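Post-proline cleaving enzyme (Rickettsia typhi, PDB 4HVT) probably acts as a serine peptidase of the prolyl oligopeptidase family, cleaving oligopeptides after proline residues. Local coordinates at residues 28-33 against 651-656; 254-259 against 273-278; 489-494 against 519-524. One frame throughout, in Å; residues are numbered along the deposited sequence. Where two conformers were deposited one is given.

The chain pairs a beta-propeller with an alpha/beta-hydrolase domain, and the three contacts sample different parts of that architecture. Interaction 1 brings the N-terminal loop 28-33 onto the loop and N-terminal helix part at 651-656, whose P654 lies near a probable S566, D649 and H682 triad; V652 N is hydrogen-bonded to D649. Interaction 2 is a strand pairing within one propeller sheet, its centre about 40 Å from that of interaction 1. Interaction 3 joins two loops of the hydrolase domain, its centre about 30 Å from that of interaction 1 and 33 Å from that of interaction 2. None touches another: the nearest atoms of interactions 1 and 3 remain about 10 Å apart.

Interaction 1 of 3, residues 28-33 against 651-656; sequences EEAEGV and RVHPWH
H653 and E28 meet through the backbone carbonyl of E28: its O lies 3.2 Å from both H653 CE1 and NE2, oblique to the imidazole. The methyl of A30 comes to the same end of the ring, CB standing 3.8 Å from H653 NE2. Water 1 sits at the ring edge, in plane, and ties the two segments together: it is 2.9 Å from H653 NE2 and accepts from A30 N at 3.0 Å. On the ring's other nitrogen, H653 ND1 accepts from W655 N at 2.9 Å, only 3° out of the ring plane, a capping bond at the turn that leads into the helix. Partners at both nitrogens should hold the imidazole's rotation. P654 adds a small apolar touch, CG 4.2 Å from A30 CB. W655 then sends its indole alongside E28; CG stands anti to the backbone N (chi1 163°), which carries the six-membered ring to E28, where CZ3 is 3.5 Å from E28 CG. The extended E28 chain runs the same way as the indole, its carboxylate plane turned 81° from the ring, and ends in a salt bridge to R597. W655 NE1 hydrogen-bonds to D594, and the indole stacks on F601. The loop between helices 21-24 and 34-51 thus lies against the N-terminal part of helix 655-664, whose R658 hydrogen-bonds to the carbonyls of E29 and A30.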
ATOM      1  N   GLU A  28     -21.566 -15.349  -2.532  1.00 22.41           N
ATOM      2  CA  GLU A  28     -20.260 -15.727  -3.107  1.00 22.68           C
ATOM      3  C   GLU A  28     -19.978 -15.140  -4.517  1.00 22.98           C
ATOM      4  O   GLU A  28     -18.867 -15.154  -5.010  1.00 23.34           O
ATOM      5  CB  GLU A  28     -20.138 -17.252  -3.144  1.00 22.64           C
ATOM      6  CG  GLU A  28     -20.287 -17.906  -1.772  1.00 23.61           C
ATOM      7  CD  GLU A  28     -20.145 -19.426  -1.809  1.00 24.86           C
ATOM      8  OE1 GLU A  28     -19.655 -19.937  -2.809  1.00 25.66           O
ATOM      9  OE2 GLU A  28     -20.504 -20.104  -0.856  1.00 26.10           O
ATOM     10  N   GLU A  29     -21.025 -14.687  -5.181  1.00 24.96           N
ATOM     11  CA  GLU A  29     -20.984 -14.166  -6.507  1.00 25.04           C
ATOM     12  C   GLU A  29     -20.892 -12.657  -6.372  1.00 25.39           C
ATOM     13  O   GLU A  29     -21.844 -12.036  -5.852  1.00 25.30           O
ATOM     14  CB  GLU A  29     -22.279 -14.565  -7.215  1.00 28.18           C
ATOM     15  CG  GLU A  29     -22.276 -14.340  -8.698  1.00 30.41           C
ATOM     16  CD  GLU A  29     -23.518 -14.860  -9.416  1.00 33.86           C
ATOM     17  OE1 GLU A  29     -24.350 -15.678  -8.889  1.00 35.22           O
ATOM     18  OE2 GLU A  29     -23.660 -14.421 -10.564  1.00 35.62           O
ATOM     19  N   ALA A  30     -19.744 -12.096  -6.783  1.00 24.00           N
ATOM     20  CA  ALA A  30     -19.434 -10.650  -6.598  1.00 24.68           C
ATOM     21  C   ALA A  30     -20.482  -9.769  -7.272  1.00 27.47           C
ATOM     22  O   ALA A  30     -20.917  -8.778  -6.701  1.00 25.52           O
ATOM     23  CB  ALA A  30     -18.068 -10.300  -7.137  1.00 24.10           C
ATOM     24  N   GLU A  31     -20.896 -10.184  -8.485  1.00 30.23           N
ATOM     25  CA  GLU A  31     -21.845  -9.424  -9.273  1.00 33.12           C
ATOM     26  C   GLU A  31     -23.170 -10.197  -9.450  1.00 34.81           C
ATOM     27  O   GLU A  31     -23.491 -11.131  -8.715  1.00 32.46           O
ATOM     28  CB  GLU A  31     -21.193  -9.015 -10.611  1.00 36.49           C
ATOM     29  CG  GLU A  31     -19.864  -8.290 -10.467  1.00 36.73           C
ATOM     30  CD  GLU A  31     -19.339  -7.668 -11.758  1.00 40.01           C
ATOM     31  OE1 GLU A  31     -18.284  -8.106 -12.254  1.00 45.68           O
ATOM     32  OE2 GLU A  31     -19.964  -6.743 -12.303  1.00 42.91           O
ATOM     33  N   GLY A  32     -23.993  -9.725 -10.369  1.00 38.90           N
ATOM     34  CA  GLY A  32     -25.181 -10.453 -10.763  1.00 43.56           C
ATOM     35  C   GLY A  32     -26.523 -10.013 -10.211  1.00 45.35           C
ATOM     36  O   GLY A  32     -27.107  -9.040 -10.684  1.00 54.26           O
ATOM     37  N   VAL A  33     -27.049 -10.738  -9.229  1.00 44.96           N
ATOM     38  CA  VAL A  33     -28.453 -10.573  -8.878  1.00 40.61           C
ATOM     39  C   VAL A  33     -28.745 -10.385  -7.393  1.00 38.36           C
ATOM     40  O   VAL A  33     -28.934  -9.237  -6.924  1.00 37.59           O
ATOM     41  CB  VAL A  33     -29.290 -11.762  -9.430  1.00 42.26           C
ATOM     42  N   ARG A 651      -9.055  -8.175  -4.775  1.00 12.75           N
ATOM     43  CA  ARG A 651      -7.961  -8.616  -3.916  1.00 12.32           C
ATOM     44  C   ARG A 651      -8.530  -9.714  -2.992  1.00 12.70           C
ATOM     45  O   ARG A 651      -8.169 -10.865  -3.110  1.00 12.86           O
ATOM     46  CB  ARG A 651      -7.398  -7.437  -3.118  1.00 12.41           C
ATOM     47  CG  ARG A 651      -6.047  -7.658  -2.458  1.00 12.40           C
ATOM     48  CD  ARG A 651      -4.878  -7.684  -3.469  1.00 12.45           C
ATOM     49  NE  ARG A 651      -5.012  -6.481  -4.256  1.00 12.50           N
ATOM     50  CZ  ARG A 651      -4.709  -5.266  -3.829  1.00 13.17           C
ATOM     51  NH1 ARG A 651      -4.076  -5.093  -2.653  1.00 13.76           N
ATOM     52  NH2 ARG A 651      -5.084  -4.194  -4.537  1.00 13.17           N
ATOM     53  N   VAL A 652      -9.442  -9.357  -2.084  1.00 13.07           N
ATOM     54  CA  VAL A 652      -9.961 -10.306  -1.129  1.00 13.29           C
ATOM     55  C   VAL A 652     -11.346 -10.852  -1.503  1.00 13.52           C
ATOM     56  O   VAL A 652     -11.686 -11.937  -1.048  1.00 13.64           O
ATOM     57  CB  VAL A 652     -10.025  -9.728   0.315  1.00 14.03           C
ATOM     58  CG1 VAL A 652      -8.651  -9.355   0.832  1.00 14.15           C
ATOM     59  CG2 VAL A 652     -10.894  -8.498   0.360  1.00 14.55           C
ATOM     60  N   HIS A 653     -12.126 -10.108  -2.295  1.00 13.33           N
ATOM     61  CA  HIS A 653     -13.495 -10.441  -2.694  1.00 13.97           C
ATOM     62  C   HIS A 653     -14.489  -9.903  -1.640  1.00 13.88           C
ATOM     63  O   HIS A 653     -14.244  -9.986  -0.465  1.00 13.57           O
ATOM     64  CB  HIS A 653     -13.677 -11.939  -2.910  1.00 14.53           C
ATOM     65  CG  HIS A 653     -14.939 -12.316  -3.642  1.00 15.43           C
ATOM     66  ND1 HIS A 653     -16.193 -12.282  -3.078  1.00 15.92           N
ATOM     67  CD2 HIS A 653     -15.114 -12.825  -4.884  1.00 15.85           C
ATOM     68  CE1 HIS A 653     -17.092 -12.683  -3.954  1.00 16.84           C
ATOM     69  NE2 HIS A 653     -16.451 -13.053  -5.054  1.00 16.72           N
ATOM     70  N   PRO A 654     -15.605  -9.353  -2.079  1.00 14.30           N
ATOM     71  CA  PRO A 654     -16.585  -8.897  -1.047  1.00 14.84           C
ATOM     72  C   PRO A 654     -17.262  -9.943  -0.166  1.00 15.24           C
ATOM     73  O   PRO A 654     -17.926  -9.565   0.797  1.00 15.44           O
ATOM     74  CB  PRO A 654     -17.671  -8.210  -1.877  1.00 15.36           C
ATOM     75  CG  PRO A 654     -17.590  -8.796  -3.251  1.00 15.40           C
ATOM     76  CD  PRO A 654     -16.108  -9.097  -3.441  1.00 14.69           C
ATOM     77  N   TRP A 655     -17.114 -11.237  -0.499  1.00 14.97           N
ATOM     78  CA  TRP A 655     -17.643 -12.327   0.300  1.00 15.39           C
ATOM     79  C   TRP A 655     -17.352 -12.119   1.793  1.00 14.97           C
ATOM     80  O   TRP A 655     -18.201 -12.266   2.627  1.00 14.89           O
ATOM     81  CB  TRP A 655     -17.015 -13.647  -0.116  1.00 15.50           C
ATOM     82  CG  TRP A 655     -17.170 -14.765   0.893  1.00 15.88           C
ATOM     83  CD1 TRP A 655     -16.215 -15.304   1.679  1.00 15.97           C
ATOM     84  CD2 TRP A 655     -18.378 -15.457   1.217  1.00 17.18           C
ATOM     85  NE1 TRP A 655     -16.711 -16.293   2.459  1.00 17.03           N
ATOM     86  CE2 TRP A 655     -18.043 -16.438   2.192  1.00 17.41           C
ATOM     87  CE3 TRP A 655     -19.686 -15.374   0.756  1.00 17.99           C
ATOM     88  CZ2 TRP A 655     -18.975 -17.308   2.729  1.00 18.31           C
ATOM     89  CZ3 TRP A 655     -20.621 -16.285   1.286  1.00 18.76           C
ATOM     90  CH2 TRP A 655     -20.250 -17.210   2.271  1.00 18.77           C
ATOM     91  N   HIS A 656     -16.126 -11.700   2.106  1.00 13.90           N
ATOM     92  CA  HIS A 656     -15.736 -11.616   3.521  1.00 13.84           C
ATOM     93  C   HIS A 656     -16.588 -10.649   4.317  1.00 14.28           C
ATOM     94  O   HIS A 656     -17.029 -10.965   5.421  1.00 14.72           O
ATOM     95  CB  HIS A 656     -14.239 -11.277   3.680  1.00 13.13           C
ATOM     96  CG  HIS A 656     -13.334 -12.266   3.031  1.00 12.71           C
ATOM     97  ND1 HIS A 656     -12.957 -13.436   3.648  1.00 12.94           N
ATOM     98  CD2 HIS A 656     -12.706 -12.262   1.824  1.00 12.61           C
ATOM     99  CE1 HIS A 656     -12.142 -14.114   2.850  1.00 12.51           C
ATOM    100  NE2 HIS A 656     -12.008 -13.435   1.727  1.00 12.21           N
TER
HETATM  101  O   HOH W   1     -17.399 -13.773  -7.680  1.00 20.77           O

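Interaction 2 of 3, residues 254-259 against 273-278; sequences SSSLIF and ILDTKY
I258 and L274 form the regular, tightly packed part of this contact, an antiparallel hydrogen-bonded pair. I258 N gives to L274 O at 2.9 Å and L274 N returns to I258 O at 2.8 Å, both nearly straight (169° and 173°) and in the carbonyl planes. Their side chains share one face of the sheet, with CB atoms 4.1 Å apart, and I258 CG1 also reaches across to the T276 methyl, CG2. L257 and D275 form an antiparallel non-hydrogen-bonded pair, their side chains on the other face beside I273. Here the L257 methyl CD2 is wedged between neighbours, 3.8 Å from I273 CG2 and 3.5 Å from D275 CG, as the leucine and aspartate side chains run alongside in the same direction. Beyond the strands the pairing turns polar and more open. S256 O still accepts from T276 N at 3.0 Å, but the exposed K277 lays its CD 3.4 Å from S256 OG. That lysine bends at its last torsion (chi4 -65°), bringing NZ back to three acceptors: D275 OD1, in a salt bridge on the syn side of the carboxylate; S256 OG, at 3.2 Å; and water 2, which also bonds to S254 OG. S254 OG in turn accepts from S256 N, the mark of an ST turn leading into the strand. K277, from the exposed side, probably offsets part of the charge of the buried D275. Strands 257-263 and 269-275 make the central hairpin of a four-stranded antiparallel sheet, flanked by 242-247 and 282-285: a blade of the beta-propeller that characterises the prolyl oligopeptidase family.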
ATOM      1  N   SER A 254      21.674   1.071 -18.316  1.00 12.55           N
ATOM      2  CA  SER A 254      21.247   0.061 -19.288  1.00 13.17           C
ATOM      3  C   SER A 254      19.754   0.146 -19.496  1.00 13.75           C
ATOM      4  O   SER A 254      18.987   0.128 -18.538  1.00 12.95           O
ATOM      5  CB  SER A 254      21.558  -1.352 -18.837  1.00 12.66           C
ATOM      6  OG  SER A 254      21.068  -2.335 -19.776  1.00 13.10           O
ATOM      7  N   SER A 255      19.351   0.135 -20.759  1.00 15.76           N
ATOM      8  CA  SER A 255      17.928   0.015 -21.101  0.50 16.25           C
ATOM      9  C   SER A 255      17.566  -1.417 -21.559  1.00 16.76           C
ATOM     10  O   SER A 255      16.414  -1.724 -21.854  1.00 18.66           O
ATOM     11  CB  SER A 255      17.568   1.104 -22.136  0.50 16.95           C
ATOM     12  OG  SER A 255      18.387   1.024 -23.315  0.50 16.90           O
ATOM     13  N   SER A 256      18.534  -2.300 -21.594  1.00 16.06           N
ATOM     14  CA  SER A 256      18.365  -3.593 -22.149  1.00 15.43           C
ATOM     15  C   SER A 256      18.418  -4.740 -21.127  1.00 15.17           C
ATOM     16  O   SER A 256      18.305  -5.927 -21.498  1.00 17.79           O
ATOM     17  CB  SER A 256      19.457  -3.815 -23.181  1.00 15.39           C
ATOM     18  OG  SER A 256      20.788  -3.634 -22.680  1.00 14.88           O
ATOM     19  N   LEU A 257      18.724  -4.432 -19.887  1.00 12.54           N
ATOM     20  CA  LEU A 257      18.726  -5.477 -18.890  1.00 11.78           C
ATOM     21  C   LEU A 257      17.380  -5.404 -18.178  1.00 10.41           C
ATOM     22  O   LEU A 257      17.079  -4.434 -17.509  1.00  9.76           O
ATOM     23  CB  LEU A 257      19.905  -5.312 -17.934  1.00 12.10           C
ATOM     24  CG  LEU A 257      21.285  -5.551 -18.599  1.00 12.84           C
ATOM     25  CD1 LEU A 257      22.322  -5.008 -17.621  1.00 13.54           C
ATOM     26  CD2 LEU A 257      21.575  -7.022 -19.028  1.00 13.68           C
ATOM     27  N   ILE A 258      16.619  -6.485 -18.278  1.00  9.97           N
ATOM     28  CA  ILE A 258      15.331  -6.606 -17.668  1.00  9.58           C
ATOM     29  C   ILE A 258      15.369  -7.615 -16.529  1.00  9.14           C
ATOM     30  O   ILE A 258      15.904  -8.736 -16.691  1.00  9.46           O
ATOM     31  CB  ILE A 258      14.265  -7.031 -18.748  1.00  9.68           C
ATOM     32  CG1 ILE A 258      14.192  -6.014 -19.919  1.00 10.56           C
ATOM     33  CG2 ILE A 258      12.905  -7.320 -18.108  1.00  9.50           C
ATOM     34  CD1 ILE A 258      13.649  -4.659 -19.582  1.00 11.26           C
ATOM     35  N   PHE A 259      14.802  -7.215 -15.376  1.00  8.47           N
ATOM     36  CA  PHE A 259      14.677  -8.070 -14.218  1.00  8.06           C
ATOM     37  C   PHE A 259      13.341  -8.757 -14.313  1.00  7.93           C
ATOM     38  O   PHE A 259      12.305  -8.114 -14.279  1.00  7.60           O
ATOM     39  CB  PHE A 259      14.788  -7.187 -12.967  1.00  7.94           C
ATOM     40  CG  PHE A 259      14.637  -7.932 -11.634  1.00  7.69           C
ATOM     41  CD1 PHE A 259      15.615  -8.814 -11.188  1.00  7.71           C
ATOM     42  CD2 PHE A 259      13.587  -7.678 -10.828  1.00  7.59           C
ATOM     43  CE1 PHE A 259      15.517  -9.458  -9.976  1.00  7.67           C
ATOM     44  CE2 PHE A 259      13.499  -8.305  -9.581  1.00  7.48           C
ATOM     45  CZ  PHE A 259      14.438  -9.199  -9.159  1.00  7.65           C
ATOM     46  N   ILE A 273      17.786 -12.410 -15.142  1.00  9.77           N
ATOM     47  CA  ILE A 273      18.107 -11.309 -16.005  1.00 10.14           C
ATOM     48  C   ILE A 273      17.766 -11.701 -17.414  1.00 10.49           C
ATOM     49  O   ILE A 273      18.269 -12.714 -17.908  1.00 10.22           O
ATOM     50  CB  ILE A 273      19.616 -10.936 -15.964  1.00 10.51           C
ATOM     51  CG1 ILE A 273      20.016 -10.544 -14.533  1.00 10.57           C
ATOM     52  CG2 ILE A 273      19.938  -9.749 -16.880  1.00 10.91           C
ATOM     53  CD1 ILE A 273      21.481 -10.236 -14.410  1.00 11.03           C
ATOM     54  N   LEU A 274      16.952 -10.890 -18.067  1.00 10.67           N
ATOM     55  CA  LEU A 274      16.670 -11.023 -19.520  1.00 11.42           C
ATOM     56  C   LEU A 274      17.475  -9.922 -20.194  1.00 12.16           C
ATOM     57  O   LEU A 274      17.290  -8.707 -19.935  1.00 11.58           O
ATOM     58  CB  LEU A 274      15.214 -10.846 -19.839  1.00 11.21           C
ATOM     59  CG  LEU A 274      14.842 -10.824 -21.299  1.00 12.07           C
ATOM     60  CD1 LEU A 274      14.890 -12.198 -21.946  1.00 12.99           C
ATOM     61  CD2 LEU A 274      13.473 -10.249 -21.446  1.00 12.11           C
ATOM     62  N   ASP A 275      18.416 -10.325 -21.038  1.00 13.81           N
ATOM     63  CA  ASP A 275      19.270  -9.375 -21.721  1.00 14.95           C
ATOM     64  C   ASP A 275      18.734  -9.258 -23.152  1.00 15.83           C
ATOM     65  O   ASP A 275      18.612 -10.320 -23.854  1.00 16.66           O
ATOM     66  CB  ASP A 275      20.700  -9.929 -21.722  1.00 16.33           C
ATOM     67  CG  ASP A 275      21.733  -8.907 -21.954  1.00 17.94           C
ATOM     68  OD1 ASP A 275      21.435  -7.946 -22.667  1.00 17.87           O
ATOM     69  OD2 ASP A 275      22.905  -9.139 -21.516  1.00 20.11           O
ATOM     70  N   THR A 276      18.398  -8.044 -23.587  1.00 15.65           N
ATOM     71  CA  THR A 276      17.597  -7.892 -24.841  1.00 16.31           C
ATOM     72  C   THR A 276      18.382  -7.394 -26.060  1.00 17.99           C
ATOM     73  O   THR A 276      17.808  -7.177 -27.121  1.00 19.47           O
ATOM     74  CB  THR A 276      16.389  -6.963 -24.637  1.00 15.63           C
ATOM     75  OG1 THR A 276      16.859  -5.693 -24.208  1.00 16.44           O
ATOM     76  CG2 THR A 276      15.428  -7.437 -23.513  1.00 14.77           C
ATOM     77  N   LYS A 277      19.694  -7.243 -25.934  1.00 18.32           N
ATOM     78  CA  LYS A 277      20.439  -6.496 -26.967  1.00 18.98           C
ATOM     79  C   LYS A 277      21.167  -7.368 -27.947  1.00 20.15           C
ATOM     80  O   LYS A 277      21.722  -6.829 -28.924  1.00 21.45           O
ATOM     81  CB  LYS A 277      21.347  -5.430 -26.321  1.00 19.36           C
ATOM     82  CG  LYS A 277      22.305  -5.940 -25.281  1.00 19.47           C
ATOM     83  CD  LYS A 277      23.173  -4.809 -24.726  1.00 19.03           C
ATOM     84  CE  LYS A 277      24.073  -5.293 -23.592  1.00 18.79           C
ATOM     85  NZ  LYS A 277      23.184  -5.706 -22.428  1.00 17.94           N
ATOM     86  N   TYR A 278      21.149  -8.693 -27.790  1.00 20.55           N
ATOM     87  CA  TYR A 278      21.960  -9.543 -28.689  1.00 22.28           C
ATOM     88  C   TYR A 278      21.113 -10.107 -29.822  1.00 23.78           C
ATOM     89  O   TYR A 278      19.897  -9.932 -29.847  1.00 24.72           O
ATOM     90  CB  TYR A 278      22.627 -10.674 -27.873  1.00 22.17           C
ATOM     91  CG  TYR A 278      23.585 -10.109 -26.892  1.00 21.20           C
ATOM     92  CD1 TYR A 278      24.901  -9.845 -27.267  1.00 21.14           C
ATOM     93  CD2 TYR A 278      23.189  -9.771 -25.624  1.00 20.20           C
ATOM     94  CE1 TYR A 278      25.776  -9.290 -26.384  1.00 20.82           C
ATOM     95  CE2 TYR A 278      24.076  -9.199 -24.735  1.00 20.18           C
ATOM     96  CZ  TYR A 278      25.385  -8.961 -25.142  1.00 19.96           C
ATOM     97  OH  TYR A 278      26.284  -8.387 -24.271  1.00 21.22           O
TER
HETATM   98  O   HOH W   2      23.383  -2.895 -21.141  1.00 17.73           O

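Interaction 3 of 3, residues 489-494 against 519-524; sequences QVINAP and GGEFGP
The Q489 amide turns one face to P524, whose CA lies 3.7 Å from Q489 CD, at the start of helix 524-528. Its NE2 gives a hydrogen bond to water 3, which in turn donates to G520 O at 2.8 Å. The amide oxygen has a weak bond to R307. The E521 carboxylate is met from above its plane, 55° out of it, by N492 N, which donates to OE2 at 3.0 Å; N515 ND2 hydrogen-bonds to the same oxygen, so OE2 is gripped twice. E521 bends at its second torsion (chi2 90°), folding the acid back toward the N492 backbone, while the I491 side chain runs antiparallel to it, CG2 4.1 Å from E521 CG. In the alpha/beta-hydrolase domain these loops follow the adjacent parallel strands 480-483 and 510-514 and lead to helices 498-505 and 524-528. G520 to G523 form a type I turn, closed by G523 N to G520 O. At the turn's entry the chains come very near, Q489 and G520 having CA atoms 3.9 Å apart. G520 N gives to V490 O at 3.0 Å from well above the carbonyl plane, and G520 CA approaches Q489 O in a CA-H...O contact. I491 CG1 rests 3.6 Å from G520 O.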
ATOM      1  N   GLN A 489       4.958  -8.171   7.016  1.00  9.64           N
ATOM      2  CA  GLN A 489       6.198  -7.396   7.255  1.00  9.61           C
ATOM      3  C   GLN A 489       6.001  -5.940   6.879  1.00  9.29           C
ATOM      4  O   GLN A 489       6.969  -5.169   6.630  1.00  9.41           O
ATOM      5  CB  GLN A 489       7.419  -8.031   6.537  1.00  9.75           C
ATOM      6  CG  GLN A 489       8.722  -7.730   7.247  1.00 10.26           C
ATOM      7  CD  GLN A 489       9.965  -8.317   6.616  1.00 11.04           C
ATOM      8  OE1 GLN A 489       9.897  -9.402   6.059  1.00 12.39           O
ATOM      9  NE2 GLN A 489      11.120  -7.601   6.708  1.00 11.04           N
ATOM     10  N   VAL A 490       4.759  -5.478   6.898  1.00  9.46           N
ATOM     11  CA  VAL A 490       4.474  -4.071   6.618  1.00  9.48           C
ATOM     12  C   VAL A 490       4.864  -3.171   7.804  1.00  9.60           C
ATOM     13  O   VAL A 490       4.457  -3.402   8.943  1.00  9.90           O
ATOM     14  CB  VAL A 490       3.016  -3.839   6.282  1.00  9.98           C
ATOM     15  CG1 VAL A 490       2.678  -2.342   6.374  1.00 10.22           C
ATOM     16  CG2 VAL A 490       2.672  -4.520   4.960  1.00 10.09           C
ATOM     17  N   ILE A 491       5.648  -2.126   7.527  1.00  9.67           N
ATOM     18  CA  ILE A 491       6.008  -1.146   8.567  1.00 10.32           C
ATOM     19  C   ILE A 491       4.898  -0.120   8.658  1.00 11.09           C
ATOM     20  O   ILE A 491       4.668   0.593   7.687  1.00 11.34           O
ATOM     21  CB  ILE A 491       7.336  -0.409   8.226  1.00 10.32           C
ATOM     22  CG1 ILE A 491       8.492  -1.431   8.093  1.00 10.56           C
ATOM     23  CG2 ILE A 491       7.623   0.661   9.263  1.00 10.85           C
ATOM     24  CD1 ILE A 491       9.779  -0.863   7.507  1.00 10.61           C
ATOM     25  N   ASN A 492       4.192  -0.060   9.790  1.00 11.47           N
ATOM     26  CA  ASN A 492       3.035   0.829   9.954  1.00 12.72           C
ATOM     27  C   ASN A 492       3.450   2.141  10.599  1.00 13.04           C
ATOM     28  O   ASN A 492       3.299   2.354  11.787  1.00 13.22           O
ATOM     29  CB  ASN A 492       1.950   0.128  10.796  1.00 13.19           C
ATOM     30  CG  ASN A 492       0.560   0.634  10.485  1.00 13.12           C
ATOM     31  OD1 ASN A 492       0.367   1.546   9.660  1.00 13.50           O
ATOM     32  ND2 ASN A 492      -0.430   0.049  11.137  1.00 12.56           N
ATOM     33  N   ALA A 493       4.073   3.002   9.791  1.00 14.03           N
ATOM     34  CA  ALA A 493       4.703   4.212  10.298  1.00 13.82           C
ATOM     35  C   ALA A 493       3.692   5.329  10.616  1.00 14.01           C
ATOM     36  O   ALA A 493       2.685   5.471   9.895  1.00 15.17           O
ATOM     37  CB  ALA A 493       5.732   4.705   9.321  1.00 14.55           C
ATOM     38  N   PRO A 494       3.962   6.089  11.667  1.00 13.92           N
ATOM     39  CA  PRO A 494       3.059   7.197  12.111  1.00 14.72           C
ATOM     40  C   PRO A 494       3.127   8.506  11.234  1.00 15.29           C
ATOM     41  O   PRO A 494       3.673   9.520  11.662  1.00 16.26           O
ATOM     42  CB  PRO A 494       3.511   7.468  13.534  1.00 15.47           C
ATOM     43  CG  PRO A 494       4.910   7.054  13.579  1.00 15.24           C
ATOM     44  CD  PRO A 494       5.001   5.847  12.658  1.00 14.49           C
ATOM     45  N   GLY A 519       3.865  -7.163  11.624  1.00  9.62           N
ATOM     46  CA  GLY A 519       4.425  -6.043  10.851  1.00  9.27           C
ATOM     47  C   GLY A 519       5.924  -6.190  10.708  1.00  9.28           C
ATOM     48  O   GLY A 519       6.485  -7.216  11.065  1.00  9.48           O
ATOM     49  N   GLY A 520       6.551  -5.162  10.109  1.00  9.19           N
ATOM     50  CA  GLY A 520       7.992  -5.146   9.830  1.00  9.18           C
ATOM     51  C   GLY A 520       8.812  -4.104  10.583  1.00  9.58           C
ATOM     52  O   GLY A 520       9.962  -3.874  10.237  1.00  9.42           O
ATOM     53  N   GLU A 521       8.274  -3.534  11.659  1.00  9.75           N
ATOM     54  CA  GLU A 521       8.924  -2.421  12.344  1.00 10.21           C
ATOM     55  C   GLU A 521      10.280  -2.819  12.947  1.00 10.69           C
ATOM     56  O   GLU A 521      11.194  -1.975  13.001  1.00 10.47           O
ATOM     57  CB  GLU A 521       8.006  -1.857  13.404  1.00 10.63           C
ATOM     58  CG  GLU A 521       6.780  -1.147  12.882  1.00 10.60           C
ATOM     59  CD  GLU A 521       5.560  -2.053  12.681  1.00 10.76           C
ATOM     60  OE1 GLU A 521       5.712  -3.295  12.747  1.00 10.67           O
ATOM     61  OE2 GLU A 521       4.454  -1.514  12.419  1.00 11.17           O
ATOM     62  N   PHE A 522      10.445  -4.093  13.302  1.00 11.15           N
ATOM     63  CA  PHE A 522      11.728  -4.634  13.764  1.00 12.01           C
ATOM     64  C   PHE A 522      12.236  -5.773  12.877  1.00 12.04           C
ATOM     65  O   PHE A 522      12.810  -6.756  13.325  1.00 12.22           O
ATOM     66  CB  PHE A 522      11.664  -4.925  15.251  1.00 13.28           C
ATOM     67  CG  PHE A 522      11.327  -3.728  16.044  1.00 14.21           C
ATOM     68  CD1 PHE A 522      12.271  -2.733  16.223  1.00 14.76           C
ATOM     69  CD2 PHE A 522      10.066  -3.533  16.553  1.00 15.05           C
ATOM     70  CE1 PHE A 522      11.990  -1.597  16.953  1.00 15.53           C
ATOM     71  CE2 PHE A 522       9.757  -2.397  17.283  1.00 15.54           C
ATOM     72  CZ  PHE A 522      10.719  -1.430  17.479  1.00 15.98           C
ATOM     73  N   GLY A 523      12.028  -5.580  11.601  1.00 11.51           N
ATOM     74  CA  GLY A 523      12.562  -6.460  10.567  1.00 11.57           C
ATOM     75  C   GLY A 523      11.810  -7.752  10.440  1.00 11.69           C
ATOM     76  O   GLY A 523      10.689  -7.896  10.947  1.00 11.53           O
ATOM     77  N   PRO A 524      12.416  -8.706   9.732  1.00 11.36           N
ATOM     78  CA  PRO A 524      11.705  -9.934   9.402  1.00 11.68           C
ATOM     79  C   PRO A 524      11.259 -10.778  10.610  1.00 11.75           C
ATOM     80  O   PRO A 524      10.192 -11.403  10.568  1.00 11.46           O
ATOM     81  CB  PRO A 524      12.704 -10.700   8.538  1.00 11.93           C
ATOM     82  CG  PRO A 524      13.993  -9.943   8.523  1.00 11.99           C
ATOM     83  CD  PRO A 524      13.735  -8.575   9.081  1.00 11.69           C
TER
HETATM   84  O   HOH W   3      10.516  -4.856   7.652  1.00 15.02           O